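Local coordinates for ADP/ATP-dependent NAD(P)H-hydrate dehydratase (Bacillus subtilis, PDB 3RPZ), which catalyses the ADP- or ATP-dependent dehydration of hydrated NADH and NADPH, probably returning these damaged cofactors to their usable form, at residues I63-E67 and N68-L72; K176-A179 and A180-Q183; T222-I225 and L226-C230. All coordinates share one frame; numbering follows the deposited sequence.

Contact 1. Residues I63-E67 and N68-L72; sequences IGTSE and NVIPL
T65 meets V69 and I70 with the two branches of its side chain, in the passage from strand 60-65 to helix 70-73. Its hydroxyl, set anti to the backbone nitrogen (chi1 -167°), lies against the valine, T65 OG1 being 3.4 Å from V69 CB, and the two side chains cross nearly at a right angle. T65 CG2, the other branch, rests 3.7 Å from I70 CG1, the two side chains sliding past each other in opposite directions. The hydroxyl is hydrogen-bonded elsewhere, to the carbonyl of A37 and more weakly to that of G38. With an alanine in place of T65, the A37 carbonyl would probably lose this hydroxyl, and a gap would be likely to open beside V69 and I70.

The turn itself is gripped by one acceptor. V69 N donates to S66 O at 2.9 Å, and I70 N adds a weak bond of 3.3 Å to S66 O. At the next residue P71 has no N-H to give, and its ring carbon P71 CD sits 3.2 Å from E67 O instead.

E67 is anchored outside the turn, its carboxylate salt-bridged to R84 and its backbone nitrogen bonded to D85. The arrangement thus forms the first bend of a beta-alpha-beta unit: strand 60-65 passes into helix 70-73, with I70 packed on Y82 and R84 of the parallel strand 81-84.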
# COMPACT_ATOMS: atom_id res chain seq x y z
N ILE A 63 -3.43 7.39 -18.02
CA ILE A 63 -2.11 6.77 -18.17
C ILE A 63 -2.21 5.78 -19.32
O ILE A 63 -3.03 4.85 -19.28
CB ILE A 63 -1.68 6.10 -16.90
CG1 ILE A 63 -1.58 7.13 -15.75
CG2 ILE A 63 -0.29 5.44 -17.12
CD1 ILE A 63 -1.16 6.53 -14.39
N GLY A 64 -1.41 6.03 -20.36
CA GLY A 64 -1.30 5.11 -21.50
C GLY A 64 -0.07 4.24 -21.28
O GLY A 64 1.07 4.63 -21.50
N THR A 65 -0.31 3.03 -20.81
CA THR A 65 0.77 2.09 -20.49
C THR A 65 0.32 0.71 -20.88
O THR A 65 -0.84 0.46 -21.17
CB THR A 65 1.17 2.20 -19.05
OG1 THR A 65 2.44 1.48 -18.83
CG2 THR A 65 0.12 1.61 -18.09
N SER A 66 1.32 -0.20 -20.80
CA SER A 66 1.13 -1.57 -21.15
C SER A 66 0.11 -2.24 -20.24
O SER A 66 0.03 -1.87 -19.04
CB SER A 66 2.52 -2.26 -21.04
OG SER A 66 3.49 -1.62 -21.88
N GLU A 67 -0.64 -3.23 -20.70
CA GLU A 67 -1.59 -3.96 -19.91
C GLU A 67 -1.03 -4.50 -18.64
O GLU A 67 -1.72 -4.57 -17.62
CB GLU A 67 -2.26 -5.18 -20.62
CG GLU A 67 -3.26 -4.84 -21.55
CD GLU A 67 -4.03 -6.07 -21.91
OE1 GLU A 67 -3.40 -6.92 -22.58
OE2 GLU A 67 -5.19 -6.22 -21.45
N ASN A 68 0.21 -4.97 -18.66
CA ASN A 68 0.79 -5.56 -17.46
C ASN A 68 1.16 -4.55 -16.42
O ASN A 68 1.36 -4.92 -15.27
CB ASN A 68 2.00 -6.43 -17.80
CG ASN A 68 1.67 -7.55 -18.76
OD1 ASN A 68 2.44 -7.85 -19.67
ND2 ASN A 68 0.49 -8.14 -18.61
N VAL A 69 1.28 -3.26 -16.78
CA VAL A 69 1.68 -2.19 -15.88
C VAL A 69 0.48 -1.62 -15.14
O VAL A 69 0.56 -1.30 -13.98
CB VAL A 69 2.48 -1.10 -16.59
CG1 VAL A 69 2.86 0.02 -15.68
CG2 VAL A 69 3.72 -1.75 -17.28
N ILE A 70 -0.67 -1.52 -15.81
CA ILE A 70 -1.88 -0.97 -15.24
C ILE A 70 -2.15 -1.48 -13.82
O ILE A 70 -2.35 -0.66 -12.92
CB ILE A 70 -3.08 -1.19 -16.19
CG1 ILE A 70 -2.91 -0.41 -17.49
CG2 ILE A 70 -4.40 -0.79 -15.50
CD1 ILE A 70 -3.99 -0.70 -18.53
N PRO A 71 -2.23 -2.80 -13.60
CA PRO A 71 -2.60 -3.28 -12.28
C PRO A 71 -1.65 -2.89 -11.15
O PRO A 71 -2.02 -2.94 -9.98
CB PRO A 71 -2.65 -4.77 -12.45
CG PRO A 71 -1.79 -5.07 -13.62
CD PRO A 71 -2.00 -3.93 -14.54
N LEU A 72 -0.41 -2.54 -11.50
CA LEU A 72 0.59 -2.17 -10.52
C LEU A 72 0.47 -0.75 -10.06
O LEU A 72 1.01 -0.35 -9.00
CB LEU A 72 1.99 -2.41 -11.10
CG LEU A 72 2.12 -3.75 -11.79
CD1 LEU A 72 3.57 -3.92 -12.32
CD2 LEU A 72 1.64 -4.93 -10.91

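Contact 2. Residues K176-A179 and A180-Q183; sequences KEWA and AQLQ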
# COMPACT_ATOMS: atom_id res chain seq x y z
N LYS A 176 21.29 26.50 -23.15
CA LYS A 176 20.73 27.64 -23.87
C LYS A 176 20.95 27.49 -25.36
O LYS A 176 20.03 27.73 -26.15
CB LYS A 176 21.36 28.94 -23.38
CG LYS A 176 20.93 29.37 -22.06
CD LYS A 176 21.56 30.71 -21.63
CE LYS A 176 20.87 31.87 -22.29
NZ LYS A 176 21.37 32.10 -23.65
N GLU A 177 22.15 27.07 -25.75
CA GLU A 177 22.45 26.94 -27.18
C GLU A 177 21.50 25.93 -27.85
O GLU A 177 20.96 26.16 -28.97
CB GLU A 177 23.90 26.48 -27.33
CG GLU A 177 24.35 26.00 -28.67
CD GLU A 177 25.85 25.77 -28.63
OE1 GLU A 177 26.59 26.77 -28.66
OE2 GLU A 177 26.27 24.60 -28.46
N TRP A 178 21.28 24.79 -27.18
CA TRP A 178 20.49 23.74 -27.75
C TRP A 178 19.00 24.00 -27.64
O TRP A 178 18.23 23.60 -28.51
CB TRP A 178 20.91 22.37 -27.21
CG TRP A 178 22.12 21.90 -27.89
CD1 TRP A 178 23.40 22.13 -27.54
CD2 TRP A 178 22.15 21.17 -29.13
NE1 TRP A 178 24.26 21.55 -28.48
CE2 TRP A 178 23.50 20.96 -29.45
CE3 TRP A 178 21.16 20.61 -29.94
CZ2 TRP A 178 23.90 20.24 -30.58
CZ3 TRP A 178 21.57 19.91 -31.11
CH2 TRP A 178 22.92 19.72 -31.38
N ALA A 179 18.55 24.70 -26.61
CA ALA A 179 17.15 25.13 -26.56
C ALA A 179 16.84 26.04 -27.72
O ALA A 179 15.79 25.96 -28.34
CB ALA A 179 16.83 25.85 -25.23
N ALA A 180 17.75 26.95 -28.02
CA ALA A 180 17.62 27.81 -29.18
C ALA A 180 17.63 27.06 -30.52
O ALA A 180 16.76 27.25 -31.36
CB ALA A 180 18.69 28.92 -29.13
N GLN A 181 18.60 26.15 -30.69
CA GLN A 181 18.72 25.41 -31.92
C GLN A 181 17.54 24.51 -32.19
O GLN A 181 17.08 24.41 -33.32
CB GLN A 181 20.01 24.57 -31.90
CG GLN A 181 20.29 23.77 -33.18
CD GLN A 181 21.65 23.05 -33.15
OE1 GLN A 181 22.64 23.53 -32.57
NE2 GLN A 181 21.70 21.89 -33.80
N LEU A 182 17.05 23.84 -31.16
CA LEU A 182 15.93 22.91 -31.30
C LEU A 182 14.57 23.59 -31.21
O LEU A 182 13.56 23.03 -31.64
CB LEU A 182 16.01 21.80 -30.25
CG LEU A 182 17.27 20.95 -30.20
CD1 LEU A 182 17.26 19.98 -29.02
CD2 LEU A 182 17.38 20.17 -31.48
N GLN A 183 14.54 24.79 -30.66
CA GLN A 183 13.32 25.52 -30.32
C GLN A 183 12.42 24.69 -29.39
O GLN A 183 11.22 24.59 -29.59
CB GLN A 183 12.61 26.06 -31.56
CG GLN A 183 13.36 27.26 -32.14
CD GLN A 183 13.34 28.45 -31.17
OE1 GLN A 183 12.23 28.98 -30.93
NE2 GLN A 183 14.48 28.79 -30.56
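A Schellman motif closes helix 171-182, and the contact is the last turn of that helix running into it. Q183 is the C-prime residue, the first to leave helical geometry, with a positive phi. The motif pairs the nitrogen of the following residue with A179 O, while Q183 N makes a weak bond to A180 O; Q183 N also has a weak bond to A179 O. Before this ending the backbone keeps the regular i to i+4 pattern, A180 N to K176 O, Q181 N to E177 O and L182 N to W178 O, the last at 2.9 Å.

Along one flank the indole of W178 collects two side chains from the next turn. Q181 runs beside it in the same direction, its CG anti to the backbone nitrogen (chi1 -178°) and the chain extended beyond, which lays the amide over one face of the ring. The two planes are 32° apart, and the approach is to the benzene half, with Q181 NE2 3.3 Å from W178 CZ3. On the same half, Q181 OE1 stands 4.0 Å from W178 CZ2. L182 comes from another direction, in the ring plane, its CG 3.9 Å from W178 CE3. That same leucine CG lies 3.3 Å from W178 O.

Beyond this turn W178 meets F156 edge-to-face and packs on I186 of strand 185-188, which A179 also touches. The helix end is thus tied to the sheet by its tryptophan and alanine.

Q183 folds back at chi2, which carries its amide to the turn. Its amide also bonds P198 O, and within the turn Q183 NE2 donates to A180 O at 2.9 Å, almost straight at 171°, in the carbonyl plane and on a lone pair.

Contact 3. Residues T222-I225 and L226-C230; sequences TGMI and LGMLC
Four successive i to i+4 hydrogen bonds join 222-225 to 226-230 within the continuous helix 217-231: L226 N to T222 O, G227 N to G223 O, M228 N to M224 O at 2.9 Å, and L229 N to I225 O. Of these, G227 N to G223 O is the straightest at 170°.

The side chains that meet do so one turn apart. M224 and M228 lie side by side and touch through their methyls, M224 CE to M228 CE at 4.1 Å; M224 bends at its last torsion (chi3 59°), while M228 stays extended. I225 and L229 also run alongside, pointing the same way, with I225 CG2, the branch anti to its backbone nitrogen, 4.1 Å from L229 CD1. L229 CG also sits over the backbone, 3.3 Å from I225 O. L226 instead lays its CB 3.4 Å from G223 O.

Outside the helix, I225, L226 and L229 press on I129 of strand 128-130, and M228 on A242 and L245 of helix 235-256. T222 uses its hydroxyl on D131 and on G218 O. This is a buried helix of the ribokinase-like alpha/beta fold of the NAD(P)H-hydrate dehydratase family, and its first turns carry T217, G218 and L221 of the AMP pocket.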
# COMPACT_ATOMS: atom_id res chain seq x y z
N THR A 222 9.03 14.43 -14.09
CA THR A 222 8.26 14.52 -15.34
C THR A 222 6.78 14.64 -15.05
O THR A 222 6.05 15.44 -15.62
CB THR A 222 8.56 13.30 -16.18
OG1 THR A 222 9.93 13.40 -16.59
CG2 THR A 222 7.66 13.22 -17.42
N GLY A 223 6.32 13.83 -14.11
CA GLY A 223 4.91 13.93 -13.68
C GLY A 223 4.54 15.25 -13.05
O GLY A 223 3.48 15.83 -13.35
N MET A 224 5.40 15.75 -12.18
CA MET A 224 5.14 17.05 -11.57
C MET A 224 5.00 18.17 -12.63
O MET A 224 4.11 19.01 -12.58
CB MET A 224 6.18 17.39 -10.54
CG MET A 224 6.12 16.54 -9.33
SD MET A 224 7.41 16.89 -8.11
CE MET A 224 7.13 18.59 -7.74
N ILE A 225 5.90 18.17 -13.62
CA ILE A 225 5.80 19.15 -14.71
C ILE A 225 4.45 18.99 -15.44
O ILE A 225 3.76 19.97 -15.72
CB ILE A 225 6.94 19.04 -15.69
CG1 ILE A 225 8.28 19.29 -14.99
CG2 ILE A 225 6.84 20.09 -16.78
CD1 ILE A 225 9.55 18.95 -15.85
N LEU A 226 4.06 17.75 -15.72
CA LEU A 226 2.83 17.47 -16.43
C LEU A 226 1.62 18.04 -15.69
O LEU A 226 0.78 18.70 -16.26
CB LEU A 226 2.67 15.96 -16.61
CG LEU A 226 1.40 15.51 -17.34
CD1 LEU A 226 1.35 16.06 -18.78
CD2 LEU A 226 1.30 13.96 -17.35
N GLY A 227 1.52 17.77 -14.40
CA GLY A 227 0.42 18.33 -13.63
C GLY A 227 0.48 19.85 -13.55
O GLY A 227 -0.55 20.54 -13.70
N MET A 228 1.67 20.41 -13.31
CA MET A 228 1.74 21.87 -13.18
C MET A 228 1.37 22.60 -14.46
O MET A 228 0.77 23.67 -14.43
CB MET A 228 3.06 22.30 -12.55
CG MET A 228 2.99 22.10 -10.88
SD MET A 228 4.54 22.69 -10.29
CE MET A 228 4.54 21.62 -8.86
N LEU A 229 1.63 21.98 -15.59
CA LEU A 229 1.21 22.56 -16.90
C LEU A 229 -0.30 22.70 -16.99
O LEU A 229 -0.81 23.51 -17.79
CB LEU A 229 1.71 21.71 -18.06
CG LEU A 229 3.20 21.83 -18.37
CD1 LEU A 229 3.62 20.65 -19.26
CD2 LEU A 229 3.50 23.18 -19.04
N CYS A 230 -1.01 21.85 -16.25
CA CYS A 230 -2.47 21.88 -16.28
C CYS A 230 -3.08 22.95 -15.42
O CYS A 230 -4.22 23.39 -15.66
CB CYS A 230 -3.03 20.50 -15.88
SG CYS A 230 -2.63 19.20 -17.06

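All three contacts are local, one within each of three separate parts of a single alpha/beta chain, and none touches another. Contact 3 is the most central, its centre about 6 Å from that of the chain, against about 19 Å for contact 1 and 18 Å for contact 2. The T222 side chain lies about 6 Å from a bound magnesium ion and about 7 Å from AMP, while at contact 1 the V69 side chain is about 9 Å from a bound hydrated cofactor. Contacts 1 and 3 approach to about 8 Å between nearest atoms. Contact 2 lies across the chain's centre from contact 1, their centres about 34 Å apart.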